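Local coordinates for purine-binding protein BAB2_0673 (Brucella melitensis biovar Abortus, PDB 3S99) that binds adenine and probably other purines such as guanine, and may serve an ABC-type uptake system for these bases, at residues A203-G208 / Q223-R228; R182-W187 / Q207-I212; V54-D59 / Y258-A263; T64-V69 / K80-A85; Y119-A122 / S126-N129. All blocks are in the same frame, centred on the assembly; numbering follows the deposited sequence.

Interaction 1 (A203-G208 / Q223-R228); sequences ALIDQG and QVAHDR
Two helix ends lie side by side here, coming closest at Ile205 and Ala225, whose CA atoms are 7.6 Å apart. Ile205 bridges most of that gap. Its CG2 stands anti to the backbone N, which leaves CG1 beside that nitrogen (chi1 -64°) and sends CD1 forward onto helix 220-227. There CD1 rests 3.9 Å from Val224 CG1 and equally close to Ala225 CA, so the methyl meets the main chain of the neighbouring helix as well as its side chains. Ala225 CB is a looser neighbour of CD1. Arg228 runs across the same side chain, with Arg228 CG 4.2 Å from Ile205 CD1 and Arg228 CB 4.2 Å from Ile205 CG2. In the fold, helices 194-206 and 220-227 follow strands 182-187 and 211-214 and belong to successive beta-alpha-beta units of the second alpha/beta lobe of a type I periplasmic-binding-protein fold; Ile205 also reaches Ile212 on strand 211-214 of the sheet. A polar link lies beside this apolar patch. Arg228 bends at chi2 (-76°), and one water joins its NE, 2.7 Å away, to Asp206 OD1, 2.9 Å away. The water accepts from NE in the plane of the guanidinium, at its edge, and donates to the carboxylate. Asp206 OD1 and Arg228 NE themselves stay 4.8 Å apart, so the water bridges two groups that do not touch directly. Just past Asp206, the helix closes in a Schellman motif at Gly208, whose phi is positive and whose carbonyl O receives a hydrogen bond from Lys149 NZ.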
# COMPACT_ATOMS: atom_id res chain seq x y z
N ALA A 203 10.52 -3.86 -19.59
CA ALA A 203 11.96 -3.65 -19.45
C ALA A 203 12.55 -4.59 -18.40
O ALA A 203 13.62 -5.13 -18.61
CB ALA A 203 12.26 -2.21 -19.11
N LEU A 204 11.87 -4.79 -17.27
CA LEU A 204 12.42 -5.68 -16.22
C LEU A 204 12.45 -7.15 -16.67
O LEU A 204 13.43 -7.84 -16.42
CB LEU A 204 11.66 -5.52 -14.90
CG LEU A 204 11.85 -4.16 -14.25
CD1 LEU A 204 10.77 -3.94 -13.15
CD2 LEU A 204 13.27 -4.05 -13.70
N ILE A 205 11.39 -7.61 -17.31
CA ILE A 205 11.33 -8.98 -17.84
C ILE A 205 12.35 -9.16 -18.97
O ILE A 205 13.00 -10.19 -19.04
CB ILE A 205 9.90 -9.36 -18.31
CG1 ILE A 205 8.93 -9.37 -17.11
CG2 ILE A 205 9.88 -10.72 -18.95
CD1 ILE A 205 7.50 -8.99 -17.48
N ASP A 206 12.52 -8.15 -19.82
CA ASP A 206 13.53 -8.23 -20.89
C ASP A 206 14.93 -8.31 -20.30
O ASP A 206 15.80 -8.91 -20.89
CB ASP A 206 13.47 -7.05 -21.87
CG ASP A 206 12.19 -7.04 -22.71
OD1 ASP A 206 11.46 -8.04 -22.76
OD2 ASP A 206 11.94 -5.99 -23.34
N GLN A 207 15.13 -7.69 -19.13
CA GLN A 207 16.42 -7.72 -18.45
C GLN A 207 16.64 -9.00 -17.60
O GLN A 207 17.65 -9.11 -16.92
CB GLN A 207 16.59 -6.49 -17.54
CG GLN A 207 16.73 -5.16 -18.28
CD GLN A 207 16.56 -3.98 -17.34
OE1 GLN A 207 17.09 -3.98 -16.24
NE2 GLN A 207 15.80 -2.97 -17.78
N GLY A 208 15.68 -9.93 -17.61
CA GLY A 208 15.87 -11.28 -17.07
C GLY A 208 15.30 -11.59 -15.68
O GLY A 208 15.60 -12.66 -15.14
N GLN A 223 -0.51 -7.87 -15.88
CA GLN A 223 -0.97 -8.42 -17.16
C GLN A 223 0.23 -8.62 -18.08
O GLN A 223 0.27 -9.61 -18.80
CB GLN A 223 -2.02 -7.53 -17.84
CG GLN A 223 -3.38 -7.49 -17.12
CD GLN A 223 -4.42 -6.63 -17.84
OE1 GLN A 223 -4.69 -5.49 -17.43
NE2 GLN A 223 -4.99 -7.16 -18.90
N VAL A 224 1.17 -7.68 -18.08
CA VAL A 224 2.39 -7.87 -18.89
C VAL A 224 3.10 -9.14 -18.43
O VAL A 224 3.46 -10.01 -19.24
CB VAL A 224 3.37 -6.70 -18.78
CG1 VAL A 224 4.71 -7.10 -19.36
CG2 VAL A 224 2.80 -5.41 -19.48
N ALA A 225 3.30 -9.25 -17.11
CA ALA A 225 3.95 -10.43 -16.55
C ALA A 225 3.17 -11.69 -16.95
O ALA A 225 3.76 -12.67 -17.38
CB ALA A 225 4.06 -10.32 -15.02
N HIS A 226 1.85 -11.65 -16.85
CA HIS A 226 1.05 -12.82 -17.20
C HIS A 226 1.24 -13.15 -18.67
O HIS A 226 1.50 -14.29 -19.01
CB HIS A 226 -0.44 -12.62 -16.91
CG HIS A 226 -1.28 -13.78 -17.31
ND1 HIS A 226 -2.13 -13.75 -18.40
CD2 HIS A 226 -1.37 -15.04 -16.80
CE1 HIS A 226 -2.72 -14.93 -18.53
NE2 HIS A 226 -2.27 -15.73 -17.58
N ASP A 227 1.11 -12.13 -19.53
CA ASP A 227 1.40 -12.26 -20.98
C ASP A 227 2.75 -12.91 -21.25
O ASP A 227 2.87 -13.68 -22.21
CB ASP A 227 1.34 -10.89 -21.69
CG ASP A 227 -0.09 -10.36 -21.87
OD1 ASP A 227 -1.05 -11.15 -21.71
OD2 ASP A 227 -0.25 -9.14 -22.20
N ARG A 228 3.77 -12.64 -20.42
CA ARG A 228 5.09 -13.30 -20.57
C ARG A 228 5.30 -14.58 -19.73
O ARG A 228 6.40 -15.13 -19.70
CB ARG A 228 6.24 -12.31 -20.30
CG ARG A 228 6.10 -10.88 -20.94
CD ARG A 228 6.38 -10.81 -22.44
NE ARG A 228 6.84 -9.47 -22.88
CZ ARG A 228 6.07 -8.46 -23.33
NH1 ARG A 228 6.63 -7.33 -23.71
NH2 ARG A 228 4.74 -8.57 -23.42
O HOH W 1 9.45 -10.04 -22.40

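Interaction 2 (R182-W187 / Q207-I212); sequences RVKVIW and QGVDII
Lys184, on the first strand of a beta-alpha-beta crossover, lies across Gln207, just past the end of its helix: strand 182-187 feeds helix 194-206, and the chain then turns through 207-210 into strand 211-214. This is the Rossmann-like build of the second lobe of a type I periplasmic binding protein. The two strands are not sheet neighbours, since strand 151-156 runs between them and takes the backbone bonds of Lys184 through Ala152 and Tyr154. The segments therefore meet through side chains, with Lys184 CA and Val209 CA 7.8 Å apart at the closest backbone approach.

The apolar share is made by the aliphatic part of Lys184 and by Val209. Lys184 CG lies 4.3 Å from Val209 CG1, and Val209 also rests on Ile151 of the intervening strand.

Mixed contacts bring both strand side chains to the glutamine. The Lys184 CD methylene is 3.7 Å from Gln207 OE1, the two chains passing at a slant. Further along strand 182-187, Ile186 points the same way, and its CD1 is 4.3 Å from Gln207 NE2; Ile186 is otherwise packed against Ala200, Ala203 and Leu204 of the helix.

The lysine end comes near a main-chain oxygen, at a distance longer than a hydrogen bond. At a helix C-terminus, where carbonyl oxygens gather, an ammonium group would be favoured electrostatically, although no direct bond is made. The chain stays extended as far as CE and then kinks at chi4 (84°), which turns NZ back to within 3.7 Å of the main-chain Gln207 O.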
# COMPACT_ATOMS: atom_id res chain seq x y z
N ARG A 182 18.36 -10.52 -5.23
CA ARG A 182 18.50 -9.18 -5.77
C ARG A 182 17.17 -8.68 -6.30
O ARG A 182 16.33 -9.46 -6.72
CB ARG A 182 19.51 -9.13 -6.93
CG ARG A 182 20.83 -9.83 -6.68
CD ARG A 182 21.68 -9.13 -5.66
NE ARG A 182 22.80 -10.01 -5.30
CZ ARG A 182 23.66 -9.80 -4.30
NH1 ARG A 182 23.59 -8.70 -3.56
NH2 ARG A 182 24.60 -10.71 -4.07
N VAL A 183 17.00 -7.36 -6.26
CA VAL A 183 15.93 -6.67 -7.00
C VAL A 183 16.51 -5.67 -8.00
O VAL A 183 17.57 -5.08 -7.76
CB VAL A 183 14.95 -5.91 -6.08
CG1 VAL A 183 14.13 -6.92 -5.26
CG2 VAL A 183 15.71 -4.94 -5.19
N LYS A 184 15.81 -5.51 -9.12
CA LYS A 184 16.08 -4.44 -10.08
C LYS A 184 14.90 -3.46 -10.01
O LYS A 184 13.75 -3.85 -10.22
CB LYS A 184 16.21 -4.99 -11.50
CG LYS A 184 17.42 -5.93 -11.72
CD LYS A 184 17.86 -5.95 -13.20
CE LYS A 184 19.14 -6.74 -13.43
NZ LYS A 184 18.86 -8.19 -13.59
N VAL A 185 15.18 -2.21 -9.69
CA VAL A 185 14.13 -1.23 -9.49
C VAL A 185 14.03 -0.28 -10.65
O VAL A 185 15.05 0.27 -11.09
CB VAL A 185 14.38 -0.39 -8.23
CG1 VAL A 185 13.24 0.61 -8.02
CG2 VAL A 185 14.54 -1.30 -7.02
N ILE A 186 12.82 -0.08 -11.15
CA ILE A 186 12.55 0.99 -12.11
C ILE A 186 11.52 1.93 -11.50
O ILE A 186 10.50 1.45 -11.00
CB ILE A 186 12.02 0.46 -13.46
CG1 ILE A 186 13.12 -0.31 -14.19
CG2 ILE A 186 11.53 1.64 -14.35
CD1 ILE A 186 12.76 -0.76 -15.63
N TRP A 187 11.78 3.24 -11.52
CA TRP A 187 10.84 4.22 -10.94
C TRP A 187 9.90 4.75 -12.02
O TRP A 187 10.35 5.15 -13.05
CB TRP A 187 11.60 5.38 -10.28
CG TRP A 187 12.27 4.93 -9.05
CD1 TRP A 187 13.56 4.58 -8.92
CD2 TRP A 187 11.65 4.72 -7.78
NE1 TRP A 187 13.82 4.17 -7.63
CE2 TRP A 187 12.66 4.26 -6.91
CE3 TRP A 187 10.35 4.88 -7.29
CZ2 TRP A 187 12.40 3.94 -5.56
CZ3 TRP A 187 10.10 4.60 -5.95
CH2 TRP A 187 11.12 4.11 -5.10
N GLN A 207 15.13 -7.69 -19.13
CA GLN A 207 16.42 -7.72 -18.45
C GLN A 207 16.64 -9.00 -17.60
O GLN A 207 17.65 -9.11 -16.92
CB GLN A 207 16.59 -6.49 -17.54
CG GLN A 207 16.73 -5.16 -18.28
CD GLN A 207 16.56 -3.98 -17.34
OE1 GLN A 207 17.09 -3.98 -16.24
NE2 GLN A 207 15.80 -2.97 -17.78
N GLY A 208 15.68 -9.93 -17.61
CA GLY A 208 15.87 -11.28 -17.07
C GLY A 208 15.30 -11.59 -15.68
O GLY A 208 15.60 -12.66 -15.14
N VAL A 209 14.51 -10.68 -15.10
CA VAL A 209 13.92 -10.96 -13.77
C VAL A 209 12.89 -12.06 -13.93
O VAL A 209 12.30 -12.18 -14.99
CB VAL A 209 13.26 -9.74 -13.08
CG1 VAL A 209 14.23 -8.53 -13.04
CG2 VAL A 209 11.91 -9.38 -13.73
N ASP A 210 12.68 -12.87 -12.90
CA ASP A 210 11.65 -13.91 -13.03
C ASP A 210 10.50 -13.77 -12.03
O ASP A 210 9.62 -14.63 -11.99
CB ASP A 210 12.30 -15.30 -13.09
CG ASP A 210 13.08 -15.66 -11.85
OD1 ASP A 210 13.06 -14.89 -10.87
OD2 ASP A 210 13.71 -16.74 -11.84
N ILE A 211 10.47 -12.66 -11.29
CA ILE A 211 9.34 -12.26 -10.45
C ILE A 211 9.07 -10.75 -10.65
O ILE A 211 10.01 -9.98 -10.77
CB ILE A 211 9.62 -12.54 -8.92
CG1 ILE A 211 9.88 -14.03 -8.65
CG2 ILE A 211 8.44 -12.08 -8.04
CD1 ILE A 211 8.61 -14.88 -8.47
N ILE A 212 7.80 -10.35 -10.69
CA ILE A 212 7.42 -8.92 -10.81
C ILE A 212 6.60 -8.48 -9.61
O ILE A 212 5.71 -9.20 -9.14
CB ILE A 212 6.63 -8.63 -12.10
CG1 ILE A 212 7.54 -8.70 -13.33
CG2 ILE A 212 5.94 -7.26 -12.02
CD1 ILE A 212 8.69 -7.68 -13.37

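Interaction 3 (V54-D59 / Y258-A263); sequences VEALGD and YYIDRA
Ile260 meets Ala56 where helix 256-268 comes alongside helix 42-57, the CA atoms of the two residues being 7.3 Å apart. From the CB of Ile260 the side chain forks. The short branch, CG2, is anti to the backbone N and lies 4.1 Å from Leu57 CD1. The long branch, CG1, is anti to the carbonyl carbon (chi1 -70°) and passes 4.1 Å from Ala56 CB. At the tip, CD1 presses closer to the same methyl, with Ile260 CD1 and Ala56 CB 3.7 Å apart. The isoleucine thus straddles two consecutive residues of segment 54-59, one with each branch.

The helices come from distant parts of the chain. Helix 256-268 follows strand 247-253 of the second sheet but docks on the first lobe, leading into strand 275-278 at the edge of the first sheet; such returning crossovers between lobes are a mark of the type I periplasmic-binding-protein fold.

Leu57 crosses from segment 54-59 with its CD1 set over the 258-263 helix, 4.1 Å from Ala263 CB, one turn on from Ile260, and 4.0 Å from the Ile260 carbonyl O. Leu53, a turn earlier on helix 42-57, continues the apolar seam against both Ile260 and Ala263, while on another side of helix 256-268 Arg262 makes a salt bridge to Glu114 through NE.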
# COMPACT_ATOMS: atom_id res chain seq x y z
N VAL A 54 -21.58 1.74 1.74
CA VAL A 54 -22.96 1.98 1.28
C VAL A 54 -23.85 0.77 1.61
O VAL A 54 -25.01 0.93 1.98
CB VAL A 54 -23.02 2.33 -0.25
CG1 VAL A 54 -24.48 2.28 -0.81
CG2 VAL A 54 -22.36 3.71 -0.53
N GLU A 55 -23.31 -0.43 1.46
CA GLU A 55 -24.05 -1.64 1.76
C GLU A 55 -24.37 -1.73 3.25
O GLU A 55 -25.48 -2.11 3.60
CB GLU A 55 -23.29 -2.88 1.29
CG GLU A 55 -23.99 -4.21 1.57
CD GLU A 55 -25.34 -4.32 0.88
OE1 GLU A 55 -25.46 -3.83 -0.27
OE2 GLU A 55 -26.27 -4.92 1.49
N ALA A 56 -23.43 -1.39 4.12
CA ALA A 56 -23.66 -1.46 5.58
C ALA A 56 -24.49 -0.30 6.11
O ALA A 56 -25.32 -0.49 7.00
CB ALA A 56 -22.31 -1.53 6.33
N LEU A 57 -24.29 0.92 5.59
CA LEU A 57 -24.99 2.09 6.12
C LEU A 57 -25.72 2.89 5.05
O LEU A 57 -25.87 4.11 5.16
CB LEU A 57 -24.03 3.00 6.89
CG LEU A 57 -23.24 2.31 8.00
CD1 LEU A 57 -22.11 3.22 8.45
CD2 LEU A 57 -24.17 1.96 9.16
N GLY A 58 -26.18 2.20 4.00
CA GLY A 58 -26.85 2.85 2.88
C GLY A 58 -28.04 3.71 3.22
O GLY A 58 -28.25 4.75 2.59
N ASP A 59 -28.85 3.28 4.18
CA ASP A 59 -30.01 4.04 4.58
C ASP A 59 -29.66 5.35 5.29
O ASP A 59 -30.44 6.29 5.28
CB ASP A 59 -30.94 3.20 5.49
N TYR A 258 -12.89 0.01 8.49
CA TYR A 258 -12.45 1.30 9.01
C TYR A 258 -13.39 2.41 8.55
O TYR A 258 -13.85 3.24 9.36
CB TYR A 258 -10.99 1.59 8.57
CG TYR A 258 -10.49 2.92 9.11
CD1 TYR A 258 -10.17 3.05 10.46
CD2 TYR A 258 -10.39 4.04 8.31
CE1 TYR A 258 -9.76 4.25 11.00
CE2 TYR A 258 -9.97 5.28 8.85
CZ TYR A 258 -9.67 5.37 10.20
OH TYR A 258 -9.24 6.53 10.78
N TYR A 259 -13.74 2.41 7.27
CA TYR A 259 -14.64 3.44 6.74
C TYR A 259 -16.01 3.37 7.41
O TYR A 259 -16.61 4.37 7.73
CB TYR A 259 -14.78 3.28 5.22
CG TYR A 259 -13.51 3.66 4.44
CD1 TYR A 259 -12.40 4.23 5.07
CD2 TYR A 259 -13.45 3.48 3.06
CE1 TYR A 259 -11.27 4.58 4.37
CE2 TYR A 259 -12.30 3.85 2.34
CZ TYR A 259 -11.23 4.40 3.00
OH TYR A 259 -10.12 4.77 2.31
N ILE A 260 -16.51 2.16 7.62
CA ILE A 260 -17.79 2.00 8.30
C ILE A 260 -17.69 2.54 9.74
O ILE A 260 -18.55 3.30 10.16
CB ILE A 260 -18.24 0.53 8.25
CG1 ILE A 260 -18.64 0.16 6.81
CG2 ILE A 260 -19.43 0.27 9.24
CD1 ILE A 260 -18.60 -1.32 6.49
N ASP A 261 -16.64 2.16 10.47
CA ASP A 261 -16.50 2.60 11.87
C ASP A 261 -16.49 4.14 12.00
O ASP A 261 -17.21 4.70 12.80
CB ASP A 261 -15.23 2.00 12.50
CG ASP A 261 -14.99 2.49 13.93
OD1 ASP A 261 -15.80 2.16 14.80
OD2 ASP A 261 -14.01 3.24 14.17
N ARG A 262 -15.72 4.80 11.15
CA ARG A 262 -15.61 6.25 11.16
C ARG A 262 -16.89 6.95 10.74
O ARG A 262 -17.23 7.98 11.31
CB ARG A 262 -14.43 6.72 10.28
CG ARG A 262 -13.11 6.08 10.67
CD ARG A 262 -12.77 6.24 12.16
NE ARG A 262 -12.29 7.60 12.48
CZ ARG A 262 -12.26 8.12 13.69
NH1 ARG A 262 -12.72 7.43 14.72
NH2 ARG A 262 -11.76 9.34 13.88
N ALA A 263 -17.63 6.39 9.77
CA ALA A 263 -18.93 6.95 9.38
C ALA A 263 -19.94 6.80 10.52
O ALA A 263 -20.68 7.76 10.83
CB ALA A 263 -19.47 6.28 8.11

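Interaction 4 (T64-V69 / K80-A85); sequences TFLENV and KRIARA
Ile82 packs against the two strand residues Thr64 and Leu66, and the close part of this contact is confined to those three side chains. Leu66 CD1 lies 4.1 Å from Ile82 CG1 and 4.2 Å from Ile82 CD1, the two chains running alongside each other but pointing opposite ways. Thr64 takes part with a methyl: CG2 is anti to its backbone N and comes within 4.1 Å of Ile82 CD1, while OG1 takes the place beside the nitrogen (chi1 -56°). The terminal methyl of the isoleucine is thereby shared between two strand residues on the same face, two positions apart. Ile82 is buried and also touches Ile32 of the adjoining strand.

Strand 61-66 is an outer strand of the parallel sheet of the first lobe, bonded through Thr64 and Leu66 to strand 27-32, and helix 73-84 follows it as the helical arm of a beta-alpha-beta crossover leading to strand 89-92. Phe65 points away from this helix and packs on helix 42-57, across the sheet.

Outward from Ile82 the fit slackens. Thr64 is exposed at the sheet margin. Arg81 CB heads toward the strand, yet the side chain's nearest approach to segment 64-69 is Arg81 CD to Leu66 CD1, 5.2 Å. The side chains of Lys80 and Arg84 are modelled only to CB, consistent with mobility on the solvent side of the helix.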
# COMPACT_ATOMS: atom_id res chain seq x y z
N THR A 64 -20.14 10.31 -2.38
CA THR A 64 -19.74 10.98 -3.62
C THR A 64 -18.25 10.81 -3.79
O THR A 64 -17.53 10.81 -2.80
CB THR A 64 -19.96 12.50 -3.55
OG1 THR A 64 -21.32 12.76 -3.23
CG2 THR A 64 -19.63 13.17 -4.89
N PHE A 65 -17.77 10.67 -5.02
CA PHE A 65 -16.32 10.73 -5.25
C PHE A 65 -15.86 11.52 -6.47
O PHE A 65 -16.63 11.78 -7.40
CB PHE A 65 -15.66 9.34 -5.23
CG PHE A 65 -15.96 8.47 -6.43
CD1 PHE A 65 -15.09 8.47 -7.53
CD2 PHE A 65 -17.03 7.60 -6.43
CE1 PHE A 65 -15.32 7.66 -8.61
CE2 PHE A 65 -17.28 6.77 -7.54
CZ PHE A 65 -16.42 6.80 -8.63
N LEU A 66 -14.59 11.89 -6.43
CA LEU A 66 -13.88 12.47 -7.59
C LEU A 66 -12.66 11.63 -7.78
O LEU A 66 -12.08 11.17 -6.81
CB LEU A 66 -13.51 13.92 -7.31
CG LEU A 66 -14.66 14.93 -7.31
CD1 LEU A 66 -14.16 16.33 -6.98
CD2 LEU A 66 -15.42 14.96 -8.64
N GLU A 67 -12.28 11.40 -9.05
CA GLU A 67 -11.17 10.52 -9.34
C GLU A 67 -10.09 11.24 -10.14
O GLU A 67 -10.31 12.33 -10.67
CB GLU A 67 -11.68 9.26 -10.07
CG GLU A 67 -12.43 9.54 -11.35
CD GLU A 67 -12.94 8.28 -12.04
OE1 GLU A 67 -12.28 7.82 -12.99
OE2 GLU A 67 -14.00 7.76 -11.66
N ASN A 68 -8.92 10.63 -10.24
CA ASN A 68 -7.78 11.20 -10.98
C ASN A 68 -7.49 12.63 -10.52
O ASN A 68 -7.21 13.50 -11.33
CB ASN A 68 -8.01 11.12 -12.50
CG ASN A 68 -7.94 9.69 -13.04
OD1 ASN A 68 -6.98 8.99 -12.78
ND2 ASN A 68 -8.96 9.26 -13.79
N VAL A 69 -7.61 12.88 -9.22
CA VAL A 69 -7.35 14.20 -8.65
C VAL A 69 -5.84 14.30 -8.34
O VAL A 69 -5.34 13.57 -7.48
CB VAL A 69 -8.17 14.39 -7.35
CG1 VAL A 69 -7.85 15.72 -6.67
CG2 VAL A 69 -9.66 14.30 -7.63
N LYS A 80 -12.05 21.07 -1.37
CA LYS A 80 -12.93 22.22 -1.03
C LYS A 80 -14.31 22.10 -1.66
O LYS A 80 -15.34 22.36 -1.01
CB LYS A 80 -12.30 23.57 -1.41
N ARG A 81 -14.33 21.73 -2.96
CA ARG A 81 -15.58 21.55 -3.66
C ARG A 81 -16.48 20.50 -3.00
O ARG A 81 -17.66 20.70 -2.89
CB ARG A 81 -15.31 21.17 -5.12
CG ARG A 81 -16.53 21.33 -5.99
CD ARG A 81 -16.20 21.11 -7.43
NE ARG A 81 -15.53 22.25 -8.05
CZ ARG A 81 -15.08 22.24 -9.29
NH1 ARG A 81 -15.21 21.13 -10.03
NH2 ARG A 81 -14.49 23.32 -9.80
N ILE A 82 -15.90 19.37 -2.57
CA ILE A 82 -16.66 18.29 -1.94
C ILE A 82 -17.24 18.73 -0.60
O ILE A 82 -18.37 18.39 -0.27
CB ILE A 82 -15.76 17.00 -1.74
CG1 ILE A 82 -15.48 16.37 -3.09
CG2 ILE A 82 -16.47 15.96 -0.87
CD1 ILE A 82 -16.76 15.89 -3.77
N ALA A 83 -16.44 19.48 0.16
CA ALA A 83 -16.88 20.09 1.41
C ALA A 83 -18.00 21.11 1.15
O ALA A 83 -19.05 21.07 1.80
CB ALA A 83 -15.70 20.75 2.11
N ARG A 84 -17.81 21.99 0.18
CA ARG A 84 -18.85 22.97 -0.17
C ARG A 84 -20.17 22.28 -0.61
O ARG A 84 -21.24 22.81 -0.33
CB ARG A 84 -18.33 23.98 -1.20
N ALA A 85 -20.11 21.08 -1.21
CA ALA A 85 -21.33 20.31 -1.57
C ALA A 85 -22.07 19.65 -0.40
O ALA A 85 -23.12 19.03 -0.60
CB ALA A 85 -21.01 19.24 -2.64

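Interaction 5 (Y119-A122 / S126-N129); sequences YKTA and SAYN
Ala127 gives up the most surface to this contact, followed by Thr121 and Ser126. The Ala127 methyl points at the 119-122 loop and meets two neighbouring groups there: Lys120 O at 3.6 Å from Ala127 CB, and Thr121 CG2 at 3.7 Å from the same atom. The threonine methyl lies beside its own backbone N, with OG1 between that nitrogen and the carbonyl carbon (chi1 51°), and this lays CG2 against the strand's main chain. It comes within 3.7 Å of Ala127 N and 4.0 Å of Ser126 C.

Ser126 takes part through its backbone, its CB pointing away from the loop; its OG hydrogen-bonds to Gln274 N, and a weak bond comes from Arg262 NH2. The peptide groups of strand 125-130 are taken up by the sheet, Ser126 bonding to Phe113 and His115 and Ala127 to Gln274 and Ile276. Lys120 NZ, on the far side, forms a salt bridge with Asp99 of helix 98-105.

The loop leaves strand 112-116 just beyond the adenine-pocket residue Thr117 and runs back over one sheet face to enter the neighbouring parallel strand, a crossover connection made by a loop where the Rossmann-like lobe elsewhere uses helices.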
# COMPACT_ATOMS: atom_id res chain seq x y z
N TYR A 119 0.91 11.29 8.17
CA TYR A 119 1.21 11.35 9.63
C TYR A 119 0.74 12.65 10.28
O TYR A 119 1.08 12.95 11.43
CB TYR A 119 2.72 11.24 9.87
CG TYR A 119 3.54 12.19 9.04
CD1 TYR A 119 3.72 13.50 9.44
CD2 TYR A 119 4.13 11.79 7.84
CE1 TYR A 119 4.46 14.39 8.69
CE2 TYR A 119 4.87 12.68 7.07
CZ TYR A 119 5.04 13.98 7.52
OH TYR A 119 5.76 14.90 6.80
N LYS A 120 -0.02 13.46 9.53
CA LYS A 120 -0.47 14.75 10.05
C LYS A 120 -1.95 14.66 10.44
O LYS A 120 -2.76 14.06 9.74
CB LYS A 120 -0.26 15.84 9.00
CG LYS A 120 1.22 16.26 8.80
CD LYS A 120 1.32 17.42 7.84
CE LYS A 120 2.79 17.81 7.61
NZ LYS A 120 2.92 19.04 6.76
N THR A 121 -2.31 15.26 11.57
CA THR A 121 -3.69 15.36 12.00
C THR A 121 -4.02 16.81 12.43
O THR A 121 -3.13 17.67 12.50
CB THR A 121 -3.96 14.36 13.15
OG1 THR A 121 -2.97 14.52 14.17
CG2 THR A 121 -3.90 12.92 12.66
N ALA A 122 -5.28 17.05 12.77
CA ALA A 122 -5.76 18.33 13.22
C ALA A 122 -6.98 18.02 14.10
O ALA A 122 -7.46 16.87 14.11
CB ALA A 122 -6.20 19.21 11.98
N SER A 126 -8.15 13.15 10.89
CA SER A 126 -7.51 11.92 11.27
C SER A 126 -6.60 11.46 10.13
O SER A 126 -6.74 11.88 8.98
CB SER A 126 -8.56 10.84 11.58
OG SER A 126 -9.27 11.15 12.76
N ALA A 127 -5.68 10.58 10.49
CA ALA A 127 -4.72 10.01 9.59
C ALA A 127 -4.77 8.52 9.77
O ALA A 127 -4.58 7.99 10.87
CB ALA A 127 -3.27 10.53 9.88
N TYR A 128 -4.94 7.83 8.66
CA TYR A 128 -5.03 6.41 8.72
C TYR A 128 -4.02 5.78 7.79
O TYR A 128 -4.06 5.95 6.57
CB TYR A 128 -6.48 5.96 8.50
CG TYR A 128 -7.08 6.22 7.10
CD1 TYR A 128 -7.60 7.46 6.76
CD2 TYR A 128 -7.12 5.21 6.14
CE1 TYR A 128 -8.15 7.68 5.50
CE2 TYR A 128 -7.65 5.42 4.90
CZ TYR A 128 -8.19 6.66 4.58
OH TYR A 128 -8.74 6.88 3.34
N ASN A 129 -3.08 5.05 8.40
CA ASN A 129 -1.97 4.43 7.70
C ASN A 129 -1.98 2.90 7.90
O ASN A 129 -2.47 2.41 8.92
CB ASN A 129 -0.65 5.07 8.22
CG ASN A 129 0.52 4.81 7.29
OD1 ASN A 129 0.33 4.29 6.20
ND2 ASN A 129 1.75 5.21 7.71

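The contacts fall into two groups, one in each lobe, with adenine held between by residues of both, among them Trp42 and Thr117 from one side and Trp191 and Asp217 from the other. Interactions 1 and 2 share Gln207 and Gly208, and their centres are about 9 Å apart; Leu204 of the first packs on Lys184 and Ile186 of the second. In the other lobe, interactions 3 and 5 touch directly: Tyr259 OH and Tyr128 OH are 2.7 Å apart. Interaction 4 reaches the same sheet as interaction 5, their centres about 19 Å apart. Interactions 1 and 3, about 40 Å between centres, mark the lobes' separation. In interaction 5, the side chain of Ala127 lies about 12 Å from the adenine.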